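Local coordinates for hypothetical protein TM0723 (Thermotoga maritima, PDB 1VMJ) that is of unknown function but belongs to the YjbQ (UPF0047) family, binds sodium and may be a thiamin phosphate synthase, at residues G49-N54 with V144-I149; F22-R27 with Y133-G138. One frame throughout, in Å; residues are numbered along the deposited sequence.

Contact 1 (G49-N54 with V144-I149); sequences GLLLCN and VLVKII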
ATOM      1  N   GLY A  49     -14.198   3.160 -13.505  1.00 13.28           N
ATOM      2  CA  GLY A  49     -13.671   1.917 -12.994  1.00 15.58           C
ATOM      3  C   GLY A  49     -12.514   2.108 -12.045  1.00 14.49           C
ATOM      4  O   GLY A  49     -12.316   3.193 -11.513  1.00 12.71           O
ATOM      5  N   LEU A  50     -11.771   1.028 -11.825  1.00 13.59           N
ATOM      6  CA  LEU A  50     -10.563   1.029 -11.016  1.00 13.11           C
ATOM      7  C   LEU A  50      -9.470   0.369 -11.819  1.00 13.23           C
ATOM      8  O   LEU A  50      -9.704  -0.663 -12.453  1.00 12.97           O
ATOM      9  CB  LEU A  50     -10.742   0.264  -9.713  1.00 13.19           C
ATOM     10  CG  LEU A  50     -11.715   0.818  -8.678  1.00 15.24           C
ATOM     11  CD1 LEU A  50     -11.812  -0.120  -7.486  1.00 16.68           C
ATOM     12  CD2 LEU A  50     -11.265   2.171  -8.212  1.00 15.98           C
ATOM     13  N   LEU A  51      -8.282   0.954 -11.746  1.00 12.86           N
ATOM     14  CA  LEU A  51      -7.075   0.440 -12.358  1.00 10.86           C
ATOM     15  C   LEU A  51      -6.114   0.014 -11.252  1.00 12.13           C
ATOM     16  O   LEU A  51      -5.827   0.762 -10.332  1.00 13.61           O
ATOM     17  CB  LEU A  51      -6.418   1.502 -13.234  1.00 12.67           C
ATOM     18  CG  LEU A  51      -5.063   1.180 -13.867  1.00 13.81           C
ATOM     19  CD1 LEU A  51      -4.901   1.994 -15.142  1.00 16.43           C
ATOM     20  CD2 LEU A  51      -3.889   1.430 -12.948  1.00 14.15           C
ATOM     21  N   LEU A  52      -5.614  -1.205 -11.357  1.00 12.37           N
ATOM     22  CA  LEU A  52      -4.524  -1.708 -10.549  1.00 11.94           C
ATOM     23  C   LEU A  52      -3.283  -1.745 -11.416  1.00 11.34           C
ATOM     24  O   LEU A  52      -3.311  -2.225 -12.526  1.00 12.07           O
ATOM     25  CB  LEU A  52      -4.864  -3.125 -10.114  1.00 13.94           C
ATOM     26  CG  LEU A  52      -3.751  -3.969  -9.492  1.00 12.11           C
ATOM     27  CD1 LEU A  52      -3.346  -3.434  -8.153  1.00 13.17           C
ATOM     28  CD2 LEU A  52      -4.112  -5.416  -9.366  1.00 15.03           C
ATOM     29  N   CYS A  53      -2.187  -1.269 -10.851  1.00 12.01           N
ATOM     30  CA  CYS A  53      -0.910  -1.427 -11.468  1.00 12.01           C
ATOM     31  C   CYS A  53       0.081  -1.889 -10.413  1.00 12.33           C
ATOM     32  O   CYS A  53       0.331  -1.170  -9.428  1.00 13.29           O
ATOM     33  CB  CYS A  53      -0.463  -0.106 -12.078  1.00 14.23           C
ATOM     34  SG  CYS A  53       1.117  -0.230 -12.936  1.00 14.98           S
ATOM     35  N   ASN A  54       0.665  -3.066 -10.635  1.00 12.25           N
ATOM     36  CA  ASN A  54       1.549  -3.662  -9.653  1.00 12.13           C
ATOM     37  C   ASN A  54       2.794  -4.261 -10.260  1.00 14.03           C
ATOM     38  O   ASN A  54       2.787  -4.722 -11.383  1.00 13.09           O
ATOM     39  CB  ASN A  54       0.814  -4.681  -8.782  1.00 12.96           C
ATOM     40  CG  ASN A  54       0.439  -5.958  -9.529  1.00 14.00           C
ATOM     41  OD1 ASN A  54      -0.680  -6.075 -10.039  1.00 16.92           O
ATOM     42  ND2 ASN A  54       1.356  -6.948  -9.575  1.00 15.37           N
ATOM     43  N   VAL A 144       5.471  -5.413 -14.958  1.00 13.19           N
ATOM     44  CA  VAL A 144       4.411  -4.711 -14.265  1.00 13.41           C
ATOM     45  C   VAL A 144       3.090  -5.107 -14.892  1.00 15.09           C
ATOM     46  O   VAL A 144       2.984  -5.228 -16.115  1.00 14.22           O
ATOM     47  CB  VAL A 144       4.616  -3.186 -14.415  1.00 14.11           C
ATOM     48  CG1 VAL A 144       3.394  -2.391 -14.065  1.00 17.22           C
ATOM     49  CG2 VAL A 144       5.802  -2.744 -13.570  1.00 16.34           C
ATOM     50  N   LEU A 145       2.097  -5.323 -14.055  1.00 12.64           N
ATOM     51  CA  LEU A 145       0.758  -5.664 -14.509  1.00 12.46           C
ATOM     52  C   LEU A 145      -0.148  -4.461 -14.401  1.00 13.40           C
ATOM     53  O   LEU A 145      -0.125  -3.762 -13.392  1.00 14.26           O
ATOM     54  CB  LEU A 145       0.174  -6.835 -13.703  1.00 14.04           C
ATOM     55  CG  LEU A 145      -1.176  -7.364 -14.188  1.00 14.35           C
ATOM     56  CD1 LEU A 145      -1.082  -7.996 -15.571  1.00 14.34           C
ATOM     57  CD2 LEU A 145      -1.740  -8.363 -13.174  1.00 16.57           C
ATOM     58  N   VAL A 146      -0.938  -4.215 -15.449  1.00 13.17           N
ATOM     59  CA  VAL A 146      -2.030  -3.257 -15.429  1.00 13.17           C
ATOM     60  C   VAL A 146      -3.308  -4.049 -15.627  1.00 13.14           C
ATOM     61  O   VAL A 146      -3.420  -4.827 -16.576  1.00 13.33           O
ATOM     62  CB  VAL A 146      -1.923  -2.219 -16.568  1.00 14.75           C
ATOM     63  CG1 VAL A 146      -3.087  -1.261 -16.534  1.00 13.98           C
ATOM     64  CG2 VAL A 146      -0.624  -1.464 -16.476  1.00 17.39           C
ATOM     65  N   LYS A 147      -4.242  -3.856 -14.704  1.00 13.42           N
ATOM     66  CA  LYS A 147      -5.542  -4.455 -14.770  1.00 12.65           C
ATOM     67  C   LYS A 147      -6.604  -3.408 -14.486  1.00 11.64           C
ATOM     68  O   LYS A 147      -6.507  -2.682 -13.519  1.00 14.41           O
ATOM     69  CB  LYS A 147      -5.645  -5.600 -13.746  1.00 11.94           C
ATOM     70  CG  LYS A 147      -6.968  -6.420 -13.798  1.00 14.65           C
ATOM     71  CD  LYS A 147      -7.004  -7.401 -14.924  1.00 16.21           C
ATOM     72  CE  LYS A 147      -8.246  -8.295 -14.830  1.00 16.90           C
ATOM     73  NZ  LYS A 147      -8.206  -9.409 -15.859  1.00 15.00           N
ATOM     74  N   ILE A 148      -7.589  -3.306 -15.380  1.00 13.11           N
ATOM     75  CA  ILE A 148      -8.669  -2.340 -15.244  1.00 11.99           C
ATOM     76  C   ILE A 148      -9.987  -3.042 -15.301  1.00 13.65           C
ATOM     77  O   ILE A 148     -10.186  -3.908 -16.139  1.00 14.32           O
ATOM     78  CB  ILE A 148      -8.638  -1.263 -16.346  1.00 14.38           C
ATOM     79  CG1 ILE A 148      -7.197  -0.780 -16.573  1.00 14.60           C
ATOM     80  CG2 ILE A 148      -9.548  -0.109 -15.945  1.00 16.56           C
ATOM     81  CD1 ILE A 148      -7.051   0.191 -17.732  1.00 16.06           C
ATOM     82  N   ILE A 149     -10.866  -2.724 -14.379  1.00 14.32           N
ATOM     83  CA  ILE A 149     -12.229  -3.227 -14.449  1.00 15.92           C
ATOM     84  C   ILE A 149     -13.210  -2.069 -14.357  1.00 14.20           C
ATOM     85  O   ILE A 149     -12.933  -1.046 -13.703  1.00 13.94           O
ATOM     86  CB  ILE A 149     -12.563  -4.302 -13.388  1.00 17.82           C
ATOM     87  CG1 ILE A 149     -12.530  -3.748 -11.979  1.00 16.90           C
ATOM     88  CG2 ILE A 149     -11.613  -5.484 -13.489  1.00 19.13           C
ATOM     89  CD1 ILE A 149     -13.187  -4.717 -10.985  1.00 21.04           C
TER

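Contact 2 (F22-R27 with Y133-G138); sequences FHTKRR and YGEFDG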
ATOM      1  N   PHE A  22      10.192  -4.313 -18.452  1.00 16.59           N
ATOM      2  CA  PHE A  22      11.347  -3.435 -18.230  1.00 16.41           C
ATOM      3  C   PHE A  22      12.601  -4.282 -18.151  1.00 18.64           C
ATOM      4  O   PHE A  22      12.575  -5.435 -17.751  1.00 17.43           O
ATOM      5  CB  PHE A  22      11.156  -2.603 -16.952  1.00 17.85           C
ATOM      6  CG  PHE A  22       9.906  -1.822 -16.970  1.00 16.74           C
ATOM      7  CD1 PHE A  22       9.863  -0.583 -17.585  1.00 20.78           C
ATOM      8  CD2 PHE A  22       8.722  -2.379 -16.497  1.00 18.08           C
ATOM      9  CE1 PHE A  22       8.686   0.120 -17.673  1.00 22.59           C
ATOM     10  CE2 PHE A  22       7.550  -1.684 -16.575  1.00 16.63           C
ATOM     11  CZ  PHE A  22       7.521  -0.442 -17.155  1.00 19.68           C
ATOM     12  N   HIS A  23      13.705  -3.703 -18.603  1.00 19.39           N
ATOM     13  CA  HIS A  23      15.016  -4.308 -18.448  1.00 21.02           C
ATOM     14  C   HIS A  23      15.962  -3.148 -18.211  1.00 21.44           C
ATOM     15  O   HIS A  23      16.437  -2.516 -19.160  1.00 21.70           O
ATOM     16  CB  HIS A  23      15.418  -5.091 -19.700  1.00 22.36           C
ATOM     17  CG  HIS A  23      16.664  -5.918 -19.541  1.00 22.14           C
ATOM     18  ND1 HIS A  23      17.927  -5.371 -19.489  1.00 29.60           N
ATOM     19  CD2 HIS A  23      16.829  -7.253 -19.390  1.00 22.70           C
ATOM     20  CE1 HIS A  23      18.816  -6.336 -19.337  1.00 24.44           C
ATOM     21  NE2 HIS A  23      18.178  -7.490 -19.279  1.00 27.09           N
ATOM     22  N   THR A  24      16.204  -2.802 -16.951  1.00 16.84           N
ATOM     23  CA  THR A  24      16.937  -1.595 -16.660  1.00 17.10           C
ATOM     24  C   THR A  24      18.438  -1.791 -16.872  1.00 15.13           C
ATOM     25  O   THR A  24      18.973  -2.880 -16.689  1.00 15.86           O
ATOM     26  CB  THR A  24      16.672  -1.135 -15.233  1.00 16.81           C
ATOM     27  OG1 THR A  24      17.135  -2.136 -14.318  1.00 17.06           O
ATOM     28  CG2 THR A  24      15.179  -0.912 -15.035  1.00 19.95           C
ATOM     29  N   LYS A  25      19.109  -0.698 -17.219  1.00 15.60           N
ATOM     30  CA  LYS A  25      20.548  -0.715 -17.443  1.00 19.18           C
ATOM     31  C   LYS A  25      21.309  -0.973 -16.139  1.00 18.97           C
ATOM     32  O   LYS A  25      22.358  -1.634 -16.132  1.00 19.79           O
ATOM     33  CB  LYS A  25      20.986   0.619 -18.047  1.00 20.33           C
ATOM     34  CG  LYS A  25      22.495   0.746 -18.244  1.00 29.12           C
ATOM     35  CD  LYS A  25      22.863   2.006 -19.016  1.00 38.61           C
ATOM     36  CE  LYS A  25      24.371   2.227 -19.001  1.00 42.97           C
ATOM     37  NZ  LYS A  25      24.821   3.087 -20.135  1.00 50.90           N
ATOM     38  N   ARG A  26      20.779  -0.447 -15.042  1.00 18.98           N
ATOM     39  CA  ARG A  26      21.441  -0.555 -13.750  1.00 19.64           C
ATOM     40  C   ARG A  26      20.563  -1.286 -12.740  1.00 17.23           C
ATOM     41  O   ARG A  26      19.400  -1.579 -12.977  1.00 16.51           O
ATOM     42  CB  ARG A  26      21.775   0.840 -13.235  1.00 20.05           C
ATOM     43  CG  ARG A  26      22.532   1.705 -14.264  0.65 28.46           C
ATOM     44  CD  ARG A  26      23.009   3.041 -13.699  0.65 35.08           C
ATOM     45  NE  ARG A  26      23.920   3.742 -14.616  0.65 44.65           N
ATOM     46  CZ  ARG A  26      23.551   4.513 -15.647  0.65 48.76           C
ATOM     47  NH1 ARG A  26      22.268   4.707 -15.935  0.65 53.19           N
ATOM     48  NH2 ARG A  26      24.478   5.096 -16.404  0.65 49.91           N
ATOM     49  N   ARG A  27      21.131  -1.555 -11.584  1.00 16.48           N
ATOM     50  CA  ARG A  27      20.443  -2.298 -10.536  1.00 14.63           C
ATOM     51  C   ARG A  27      19.160  -1.608 -10.056  1.00 11.40           C
ATOM     52  O   ARG A  27      18.136  -2.273  -9.822  1.00 14.29           O
ATOM     53  CB  ARG A  27      21.384  -2.490  -9.336  1.00 16.19           C
ATOM     54  CG  ARG A  27      20.849  -3.394  -8.253  1.00 17.63           C
ATOM     55  CD  ARG A  27      21.806  -3.428  -7.100  1.00 15.88           C
ATOM     56  NE  ARG A  27      21.277  -4.151  -5.950  1.00 18.58           N
ATOM     57  CZ  ARG A  27      21.568  -5.409  -5.662  1.00 17.59           C
ATOM     58  NH1 ARG A  27      22.384  -6.106  -6.440  1.00 19.54           N
ATOM     59  NH2 ARG A  27      21.051  -5.976  -4.575  1.00 18.64           N
ATOM     60  N   TYR A 133       7.586   2.979 -12.026  1.00 13.32           N
ATOM     61  CA  TYR A 133       8.164   1.676 -11.763  1.00 13.15           C
ATOM     62  C   TYR A 133       9.443   1.937 -11.001  1.00 13.46           C
ATOM     63  O   TYR A 133      10.313   2.685 -11.457  1.00 14.68           O
ATOM     64  CB  TYR A 133       8.483   0.927 -13.071  1.00 13.59           C
ATOM     65  CG  TYR A 133       9.082  -0.439 -12.855  1.00 13.78           C
ATOM     66  CD1 TYR A 133       8.421  -1.384 -12.087  1.00 14.37           C
ATOM     67  CD2 TYR A 133      10.333  -0.772 -13.384  1.00 13.72           C
ATOM     68  CE1 TYR A 133       8.963  -2.643 -11.879  1.00 15.07           C
ATOM     69  CE2 TYR A 133      10.882  -2.041 -13.193  1.00 12.19           C
ATOM     70  CZ  TYR A 133      10.188  -2.957 -12.422  1.00 12.40           C
ATOM     71  OH  TYR A 133      10.716  -4.190 -12.198  1.00 15.37           O
ATOM     72  N   GLY A 134       9.546   1.331  -9.823  1.00 13.57           N
ATOM     73  CA  GLY A 134      10.725   1.409  -8.995  1.00 14.13           C
ATOM     74  C   GLY A 134      11.463   0.098  -9.044  1.00 12.35           C
ATOM     75  O   GLY A 134      11.059  -0.897  -8.415  1.00 13.37           O
ATOM     76  N   GLU A 135      12.527   0.062  -9.819  1.00 12.20           N
ATOM     77  CA  GLU A 135      13.342  -1.125  -9.941  1.00 12.80           C
ATOM     78  C   GLU A 135      14.416  -1.146  -8.862  1.00 13.17           C
ATOM     79  O   GLU A 135      15.184  -0.202  -8.770  1.00 13.52           O
ATOM     80  CB  GLU A 135      14.025  -1.142 -11.324  1.00 14.24           C
ATOM     81  CG  GLU A 135      14.877  -2.381 -11.570  1.00 14.62           C
ATOM     82  CD  GLU A 135      14.056  -3.636 -11.473  1.00 17.25           C
ATOM     83  OE1 GLU A 135      13.419  -4.012 -12.493  1.00 14.85           O
ATOM     84  OE2 GLU A 135      14.039  -4.225 -10.375  1.00 15.83           O
ATOM     85  N   PHE A 136      14.474  -2.214  -8.059  1.00 13.42           N
ATOM     86  CA  PHE A 136      15.516  -2.353  -7.049  1.00 13.85           C
ATOM     87  C   PHE A 136      16.478  -3.515  -7.288  1.00 13.90           C
ATOM     88  O   PHE A 136      17.439  -3.675  -6.553  1.00 14.40           O
ATOM     89  CB  PHE A 136      14.884  -2.400  -5.653  1.00 14.64           C
ATOM     90  CG  PHE A 136      14.038  -1.194  -5.373  1.00 14.94           C
ATOM     91  CD1 PHE A 136      14.616   0.055  -5.376  1.00 16.42           C
ATOM     92  CD2 PHE A 136      12.673  -1.285  -5.178  1.00 15.08           C
ATOM     93  CE1 PHE A 136      13.856   1.187  -5.166  1.00 17.77           C
ATOM     94  CE2 PHE A 136      11.921  -0.156  -4.965  1.00 17.05           C
ATOM     95  CZ  PHE A 136      12.535   1.081  -4.971  1.00 16.18           C
ATOM     96  N   ASP A 137      16.186  -4.339  -8.297  1.00 14.58           N
ATOM     97  CA  ASP A 137      17.082  -5.443  -8.672  1.00 13.93           C
ATOM     98  C   ASP A 137      16.931  -5.734 -10.168  1.00 14.82           C
ATOM     99  O   ASP A 137      16.405  -6.771 -10.584  1.00 14.95           O
ATOM    100  CB  ASP A 137      16.793  -6.692  -7.825  1.00 16.07           C
ATOM    101  CG  ASP A 137      17.710  -7.869  -8.182  1.00 17.89           C
ATOM    102  OD1 ASP A 137      18.909  -7.618  -8.495  1.00 18.18           O
ATOM    103  OD2 ASP A 137      17.229  -9.032  -8.177  1.00 17.86           O
ATOM    104  N   GLY A 138      17.407  -4.780 -10.949  1.00 12.85           N
ATOM    105  CA  GLY A 138      17.179  -4.764 -12.393  1.00 13.57           C
ATOM    106  C   GLY A 138      18.234  -5.475 -13.218  1.00 13.75           C
ATOM    107  O   GLY A 138      18.823  -6.440 -12.769  1.00 14.76           O
TER
HETATM  108  O   HOH W   1      14.844  -4.540 -14.990  1.00 17.65           O
HETATM  109  O   HOH W   2      19.127  -2.707  -4.655  1.00 13.92           O

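Contact 1 (G49-N54 with V144-I149)
Leu50, Leu52 and Asn54 pair with Ile149, Lys147 and Leu145 as antiparallel hydrogen-bonded pairs, two backbone bonds to each. The segment axes approach to 4.6 Å with their N-to-C directions at 169°. The shortest of the six bonds include Leu52 N to Lys147 O at 2.8 Å. The longest, Ile149 N to Leu50 O, is 3.1 Å, so the ladder is regular along its whole length. The non-hydrogen-bonded pairs put Leu51, Cys53, Val146 and Ile148 on one face, with Leu50, Leu52, Asn54 and their partners on the opposite one. On the first, Leu51 CD1 lies 3.8 Å from Ile148 CD1 and 4.0 Å from Val146 CG1, a single methyl meeting both branched neighbours. Cys53 carries SG anti to its own N (chi1 -178°), which places the sulfur beside its carbonyl carbon, 3.3 Å from Val144 CG1, while Val146 CG2 stands farther off. On the opposite face Asn54 and Leu145 lie side by side, Asn54 OD1 resting 3.8 Å from Leu145 CB. Lys147 leads its chain away from the 49-54 strand to a salt bridge with Glu48 of the second subunit. Both strands are interior to a five-stranded antiparallel sheet, between 14-22 and 113-119; helix 34-44 packs on the Leu51, Val146 and Ile148 face, whereas Leu52, Lys147 and Ile149 meet neighbouring subunits.

Contact 2 (F22-R27 with Y133-G138)
Phe22 and Tyr133 form an offset stack, with planes inclined by 17° and centroids 4.6 Å apart. The two side chains come in from opposed directions and overlap at their rims: Tyr133 CD2 sits over one face of the Phe22 ring, 3.8 Å from Phe22 CG, and Phe22 CD2 takes the corresponding place over Tyr133. Beyond the stack, Tyr133 OH donates to Glu135 OE1 at 2.7 Å, meeting the oxygen from above the carboxylate plane. Glu135 can receive it because its chain bends at chi2 (59°), and its OE2 accepts Asp137 N while also pairing with Lys142. A water relays OE1 to Thr24 N. Thr24 lays OG1 and CG2 against Glu135 CG, and Thr24 OG1 donates to Arg26 O at 2.7 Å. A phenylalanine in place of Tyr133 could keep the stack but would probably leave Glu135 OE1 without its hydroxyl donor. The backbones meet where Gly138 N donates to Arg27 O (2.8 Å), the donor tilted 20° from the carbonyl plane; a side chain on Gly138 would run into Thr24 OG1. Arg27 extends past Phe136, and a second water joins its NE to Phe136 O. Asp137 OD1 stands over a guanidinium face 4.3 Å from Arg27 NH1, whose salt bridge is with Asp99; NH2 pairs with Asp102. Asp137 OD2 makes a salt bridge with Arg140 and a hydrogen bond with Asn100. Asp137 thus brings the 22-27 loop and the end of strand 130-135 beside the sodium site of His93, Asn100 and His104; a nearby sulfate, probably from the crystallisation liquor, may mark a pocket.

Overall arrangement
Contact 1 is core: all twelve of its residues are buried, and regular backbone bonds plus aliphatic packing hold it together. Contact 2, about 21 Å away between centres and on the opposite side of the chain's centre, is only partly buried; it joins a loop to a strand end through one backbone bond, an aromatic stack, carboxylates and waters. Strand 142-150 links them, for Val144 CG2 of contact 1 lies 3.3 Å from Tyr133 CD1 and 3.6 Å from Phe22 CE2, wedging against the aromatic pair. Their surroundings also differ: contact 1 reaches other subunits of the trimer, whereas no other protein chain of the assembly touches contact 2, whose Asp137 lies near the bound sodium and sulfate.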